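Local coordinates for predicted DNA-binding transcriptional regulator (Aliivibrio fischeri ES114, PDB 7DWN), which probably binds promoter DNA as a tetrameric LysR-type transcriptional regulator and controls transcription of its target genes, at residues 94-100 / 123-129; 136-140 / 271-275. One frame throughout, in Å; residues are numbered along the deposited sequence.

Interaction 1 of 2, residues 94-100 / 123-129; sequences VVQVAAA and ILSVEAI
Val97 and Val126 lie side by side in two parallel strands, and the backbone around them shows how a parallel ladder is laced. The odd-numbered residues of strand 94-99 bond to strand 123-128, while Gln96 and Ala98 turn their backbone bonds to the neighbouring strand 145-149. Val97 N donates to Ser125 O (2.9 Å, 173° at the hydrogen), while Val97 O receives Glu127 N. Val95 and Ala99 repeat this pattern. At the far end the bond from Ile129 N to Ala99 O is weak, its angle only 124°. Between the rungs CA-H...O contacts fill in, as from Val126 CA to Val97 O at 3.2 Å.

The tight face carries Val95, Val97, Leu124 and Val126. With CG1 anti to the backbone N (chi1 -173°), Val126 sets that methyl 3.8 Å from Val97 O and 4.1 Å from Ala99 CB. Helix 101-114 roofs this face through Ala104 and Ile108, completing the right-handed beta-alpha-beta crossover of the LysR effector-binding domain, with its periplasmic-binding-protein fold.

The other face, which Ile123 shares, starts equally close: Val94 CG2 reaches Ser125 CB at 4.1 Å, and Val94 is buried against Leu87 of helix 85-90. Looseness comes further along, where Gln96, Ala98, Ser125 and Glu127 are partly exposed and Glu127 carries its carboxylate away from strand 94-99; OE1 makes a weak hydrogen bond with Ser222 OG of the second subunit. That subunit also adds a parallel strand beside residues 124-126, extending the sheet, and its Ser221 OG donates a hydrogen bond to Val126 O. Past the ladder, Ile129 turns toward the first strand and lays CG2 3.7 Å from CA of Ala100, the N-cap of helix 101-114. A bound MES, probably from the crystallisation liquor, lies about 4 Å from the Ala100 side chain.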
loop_
_atom_site.group_PDB
_atom_site.type_symbol
_atom_site.label_atom_id
_atom_site.label_comp_id
_atom_site.label_asym_id
_atom_site.label_seq_id
_atom_site.Cartn_x
_atom_site.Cartn_y
_atom_site.Cartn_z
ATOM N N VAL A 94 26.782 4.669 -13.260
ATOM C CA VAL A 94 26.234 3.371 -12.890
ATOM C C VAL A 94 25.025 3.065 -13.764
ATOM O O VAL A 94 24.207 3.946 -14.064
ATOM C CB VAL A 94 25.874 3.341 -11.393
ATOM C CG1 VAL A 94 24.825 4.397 -11.060
ATOM C CG2 VAL A 94 25.394 1.954 -10.982
ATOM N N VAL A 95 24.923 1.814 -14.202
ATOM C CA VAL A 95 23.797 1.341 -14.997
ATOM C C VAL A 95 23.170 0.177 -14.246
ATOM O O VAL A 95 23.829 -0.845 -14.010
ATOM C CB VAL A 95 24.229 0.925 -16.413
ATOM C CG1 VAL A 95 23.018 0.553 -17.254
ATOM C CG2 VAL A 95 25.011 2.048 -17.074
ATOM N N GLN A 96 21.909 0.342 -13.853
ATOM C CA GLN A 96 21.176 -0.674 -13.105
ATOM C C GLN A 96 20.560 -1.651 -14.095
ATOM O O GLN A 96 19.680 -1.279 -14.878
ATOM C CB GLN A 96 20.103 -0.031 -12.230
ATOM C CG GLN A 96 20.644 0.976 -11.237
ATOM C CD GLN A 96 19.550 1.665 -10.446
ATOM O OE1 GLN A 96 18.922 1.061 -9.578
ATOM N NE2 GLN A 96 19.317 2.939 -10.745
ATOM N N VAL A 97 21.019 -2.897 -14.063
ATOM C CA VAL A 97 20.560 -3.929 -14.981
ATOM C C VAL A 97 19.939 -5.051 -14.167
ATOM O O VAL A 97 20.629 -5.713 -13.382
ATOM C CB VAL A 97 21.702 -4.465 -15.858
ATOM C CG1 VAL A 97 21.217 -5.645 -16.683
ATOM C CG2 VAL A 97 22.239 -3.363 -16.756
ATOM N N ALA A 98 18.641 -5.259 -14.346
ATOM C CA ALA A 98 17.994 -6.469 -13.866
ATOM C C ALA A 98 18.113 -7.536 -14.943
ATOM O O ALA A 98 17.917 -7.260 -16.130
ATOM C CB ALA A 98 16.527 -6.207 -13.526
ATOM N N ALA A 99 18.460 -8.751 -14.533
ATOM C CA ALA A 99 18.750 -9.787 -15.512
ATOM C C ALA A 99 18.395 -11.155 -14.953
ATOM O O ALA A 99 18.474 -11.392 -13.745
ATOM C CB ALA A 99 20.225 -9.763 -15.932
ATOM N N ALA A 100 17.996 -12.049 -15.852
ATOM C CA ALA A 100 17.904 -13.456 -15.503
ATOM C C ALA A 100 19.300 -13.999 -15.234
ATOM O O ALA A 100 20.268 -13.619 -15.900
ATOM C CB ALA A 100 17.227 -14.244 -16.624
ATOM N N ILE A 123 30.012 1.357 -15.482
ATOM C CA ILE A 123 29.918 0.505 -14.304
ATOM C C ILE A 123 28.536 -0.132 -14.272
ATOM O O ILE A 123 27.523 0.565 -14.396
ATOM C CB ILE A 123 30.187 1.296 -13.014
ATOM C CG1 ILE A 123 31.545 1.998 -13.089
ATOM C CG2 ILE A 123 30.143 0.366 -11.834
ATOM C CD1 ILE A 123 32.715 1.051 -13.190
ATOM N N LEU A 124 28.499 -1.452 -14.104
ATOM C CA LEU A 124 27.257 -2.210 -14.073
ATOM C C LEU A 124 26.879 -2.558 -12.640
ATOM O O LEU A 124 27.740 -2.904 -11.826
ATOM C CB LEU A 124 27.384 -3.500 -14.889
ATOM C CG LEU A 124 27.786 -3.407 -16.361
ATOM C CD1 LEU A 124 27.999 -4.801 -16.933
ATOM C CD2 LEU A 124 26.735 -2.654 -17.159
ATOM N N SER A 125 25.586 -2.466 -12.340
ATOM C CA SER A 125 25.009 -3.018 -11.116
ATOM C C SER A 125 23.951 -4.020 -11.560
ATOM O O SER A 125 22.844 -3.629 -11.942
ATOM C CB SER A 125 24.416 -1.929 -10.230
ATOM O OG SER A 125 23.566 -2.491 -9.246
ATOM N N VAL A 126 24.294 -5.304 -11.526
ATOM C CA VAL A 126 23.460 -6.361 -12.087
ATOM C C VAL A 126 22.764 -7.094 -10.950
ATOM O O VAL A 126 23.420 -7.706 -10.098
ATOM C CB VAL A 126 24.286 -7.331 -12.944
ATOM C CG1 VAL A 126 23.369 -8.314 -13.652
ATOM C CG2 VAL A 126 25.128 -6.558 -13.947
ATOM N N GLU A 127 21.438 -7.042 -10.940
ATOM C CA GLU A 127 20.628 -7.732 -9.949
ATOM C C GLU A 127 19.733 -8.750 -10.640
ATOM O O GLU A 127 19.247 -8.509 -11.750
ATOM C CB GLU A 127 19.780 -6.744 -9.142
ATOM C CG GLU A 127 20.595 -5.842 -8.226
ATOM C CD GLU A 127 21.166 -6.585 -7.032
ATOM O OE1 GLU A 127 20.384 -7.248 -6.317
ATOM O OE2 GLU A 127 22.395 -6.511 -6.815
ATOM N N ALA A 128 19.525 -9.890 -9.979
ATOM C CA ALA A 128 18.687 -10.939 -10.542
ATOM C C ALA A 128 17.252 -10.448 -10.703
ATOM O O ALA A 128 16.758 -9.629 -9.925
ATOM C CB ALA A 128 18.725 -12.188 -9.662
ATOM N N ILE A 129 16.585 -10.964 -11.728
ATOM C CA ILE A 129 15.257 -10.493 -12.102
ATOM C C ILE A 129 14.209 -11.102 -11.181
ATOM O O ILE A 129 14.386 -12.194 -10.628
ATOM C CB ILE A 129 14.973 -10.829 -13.581
ATOM C CG1 ILE A 129 13.685 -10.158 -14.061
ATOM C CG2 ILE A 129 14.887 -12.334 -13.781
ATOM C CD1 ILE A 129 13.211 -10.639 -15.413
#

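Interaction 2 of 2, residues 136-140 / 271-275; sequences KELRE and YRYQA
Helix 134-140 comes up to the chain just where strand 264-272 gives way to a loop, with Arg139 and Tyr273 the nearest backbone pair, 5.9 Å between their CA atoms. Leu138 is the buried side chain of the contact: CG stands anti to its backbone N (chi1 -163°), and CD2 is carried to the strand end, 3.8 Å from Arg272 C and 4.0 Å from Tyr271 CB. Tyr273 answers from the loop, its CB 3.6 Å from Leu138 O. One face of its ring is turned to Arg139, whose CA and CG lie over it; CG, 4.2 Å from the centroid and 18° off the normal, makes a CH-pi contact. The guanidinium itself does not stack on the ring; the planes stand 85° apart, and NH1 bonds to Tyr159 OH. Behind the strand, Arg272 NE and NH2 both hold Gln274 O, in the guanidinium plane, a side-on grip on one carbonyl that links the strand end to the loop just past Tyr273. Arg272 also forms a salt bridge with Glu282 and a cation-pi contact with Trp285. Here a helix packs against the C-terminal end of an inner strand of the mixed sheet, in the alpha/beta effector-binding domain of LysR-type regulators.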
loop_
_atom_site.group_PDB
_atom_site.type_symbol
_atom_site.label_atom_id
_atom_site.label_comp_id
_atom_site.label_asym_id
_atom_site.label_seq_id
_atom_site.Cartn_x
_atom_site.Cartn_y
_atom_site.Cartn_z
ATOM N N LYS A 136 6.985 -3.756 -13.458
ATOM C CA LYS A 136 6.751 -2.594 -12.610
ATOM C C LYS A 136 8.064 -1.959 -12.166
ATOM O O LYS A 136 8.171 -0.728 -12.093
ATOM C CB LYS A 136 5.906 -3.005 -11.404
ATOM C CG LYS A 136 5.587 -1.886 -10.430
ATOM C CD LYS A 136 4.539 -2.341 -9.426
ATOM C CE LYS A 136 4.362 -1.332 -8.308
ATOM N NZ LYS A 136 5.596 -1.201 -7.486
ATOM N N GLU A 137 9.074 -2.780 -11.864
ATOM C CA GLU A 137 10.382 -2.245 -11.497
ATOM C C GLU A 137 10.977 -1.422 -12.633
ATOM O O GLU A 137 11.621 -0.393 -12.397
ATOM C CB GLU A 137 11.329 -3.383 -11.112
ATOM C CG GLU A 137 10.903 -4.178 -9.888
ATOM C CD GLU A 137 11.418 -3.590 -8.592
ATOM O OE1 GLU A 137 12.574 -3.121 -8.568
ATOM O OE2 GLU A 137 10.667 -3.599 -7.594
ATOM N N LEU A 138 10.772 -1.866 -13.874
ATOM C CA LEU A 138 11.274 -1.125 -15.025
ATOM C C LEU A 138 10.510 0.179 -15.210
ATOM O O LEU A 138 11.105 1.211 -15.545
ATOM C CB LEU A 138 11.180 -1.994 -16.280
ATOM C CG LEU A 138 11.991 -1.588 -17.512
ATOM C CD1 LEU A 138 13.476 -1.568 -17.193
ATOM C CD2 LEU A 138 11.704 -2.537 -18.664
ATOM N N ARG A 139 9.191 0.154 -14.993
ATOM C CA ARG A 139 8.404 1.378 -15.113
ATOM C C ARG A 139 8.807 2.406 -14.061
ATOM O O ARG A 139 9.018 3.584 -14.375
ATOM C CB ARG A 139 6.911 1.069 -15.005
ATOM C CG ARG A 139 6.297 0.500 -16.265
ATOM C CD ARG A 139 4.781 0.546 -16.184
ATOM N NE ARG A 139 4.287 -0.040 -14.942
ATOM C CZ ARG A 139 4.014 -1.332 -14.780
ATOM N NH1 ARG A 139 4.186 -2.179 -15.784
ATOM N NH2 ARG A 139 3.569 -1.777 -13.612
ATOM N N GLU A 140 8.924 1.977 -12.801
ATOM C CA GLU A 140 9.174 2.914 -11.711
ATOM C C GLU A 140 10.565 3.531 -11.767
ATOM O O GLU A 140 10.806 4.545 -11.105
ATOM C CB GLU A 140 8.981 2.221 -10.360
ATOM C CG GLU A 140 7.586 1.672 -10.128
ATOM C CD GLU A 140 7.440 1.022 -8.767
ATOM O OE1 GLU A 140 6.377 1.199 -8.135
ATOM O OE2 GLU A 140 8.391 0.341 -8.328
ATOM N N TYR A 271 15.159 -5.060 -22.539
ATOM C CA TYR A 271 13.975 -4.225 -22.422
ATOM C C TYR A 271 14.326 -2.951 -21.670
ATOM O O TYR A 271 15.228 -2.937 -20.825
ATOM C CB TYR A 271 12.837 -4.944 -21.677
ATOM C CG TYR A 271 12.413 -6.286 -22.242
ATOM C CD1 TYR A 271 11.777 -6.375 -23.475
ATOM C CD2 TYR A 271 12.614 -7.460 -21.521
ATOM C CE1 TYR A 271 11.372 -7.596 -23.986
ATOM C CE2 TYR A 271 12.210 -8.687 -22.024
ATOM C CZ TYR A 271 11.588 -8.748 -23.257
ATOM O OH TYR A 271 11.186 -9.960 -23.770
ATOM N N ARG A 272 13.598 -1.880 -21.974
ATOM C CA ARG A 272 13.763 -0.618 -21.270
ATOM C C ARG A 272 12.443 0.135 -21.309
ATOM O O ARG A 272 11.551 -0.177 -22.103
ATOM C CB ARG A 272 14.891 0.229 -21.876
ATOM C CG ARG A 272 14.733 0.492 -23.361
ATOM C CD ARG A 272 15.919 1.257 -23.926
ATOM N NE ARG A 272 15.854 2.686 -23.641
ATOM C CZ ARG A 272 16.783 3.562 -24.015
ATOM N NH1 ARG A 272 17.851 3.153 -24.683
ATOM N NH2 ARG A 272 16.648 4.847 -23.717
ATOM N N TYR A 273 12.322 1.124 -20.430
ATOM C CA TYR A 273 11.129 1.955 -20.370
ATOM C C TYR A 273 11.398 3.434 -20.594
ATOM O O TYR A 273 10.538 4.121 -21.148
ATOM C CB TYR A 273 10.419 1.781 -19.016
ATOM C CG TYR A 273 9.146 2.588 -18.895
ATOM C CD1 TYR A 273 7.975 2.167 -19.510
ATOM C CD2 TYR A 273 9.117 3.774 -18.169
ATOM C CE1 TYR A 273 6.809 2.901 -19.406
ATOM C CE2 TYR A 273 7.954 4.516 -18.060
ATOM C CZ TYR A 273 6.804 4.073 -18.681
ATOM O OH TYR A 273 5.641 4.804 -18.580
ATOM N N GLN A 274 12.557 3.941 -20.187
ATOM C CA GLN A 274 12.866 5.354 -20.352
ATOM C C GLN A 274 13.295 5.635 -21.786
ATOM O O GLN A 274 14.132 4.918 -22.344
ATOM C CB GLN A 274 13.962 5.774 -19.374
ATOM C CG GLN A 274 13.578 5.620 -17.913
ATOM C CD GLN A 274 12.474 6.573 -17.504
ATOM O OE1 GLN A 274 12.399 7.701 -17.992
ATOM N NE2 GLN A 274 11.604 6.120 -16.608
ATOM N N ALA A 275 12.716 6.680 -22.382
ATOM C CA ALA A 275 13.084 7.048 -23.746
ATOM C C ALA A 275 14.537 7.496 -23.820
ATOM O O ALA A 275 15.243 7.184 -24.786
ATOM C CB ALA A 275 12.154 8.144 -24.265
#

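The two contacts come in series along the chain: interaction 1 closes before helix 134-140, which follows strand 123-128, opens interaction 2. Their centres are 13 Å apart and their nearest atoms about 6 Å, without touching. Strand 145-149 bridges them within one mixed sheet, pairing in parallel with 94-99 on one side and antiparallel with 264-272. The principle illustrated is that a local parallel crossover and a contact spanning some 130 residues can build one domain together. Interaction 1 sets the sheet margin that another subunit extends, whereas no other chain of the assembly touches interaction 2, which joins early and late parts of the effector-binding domain.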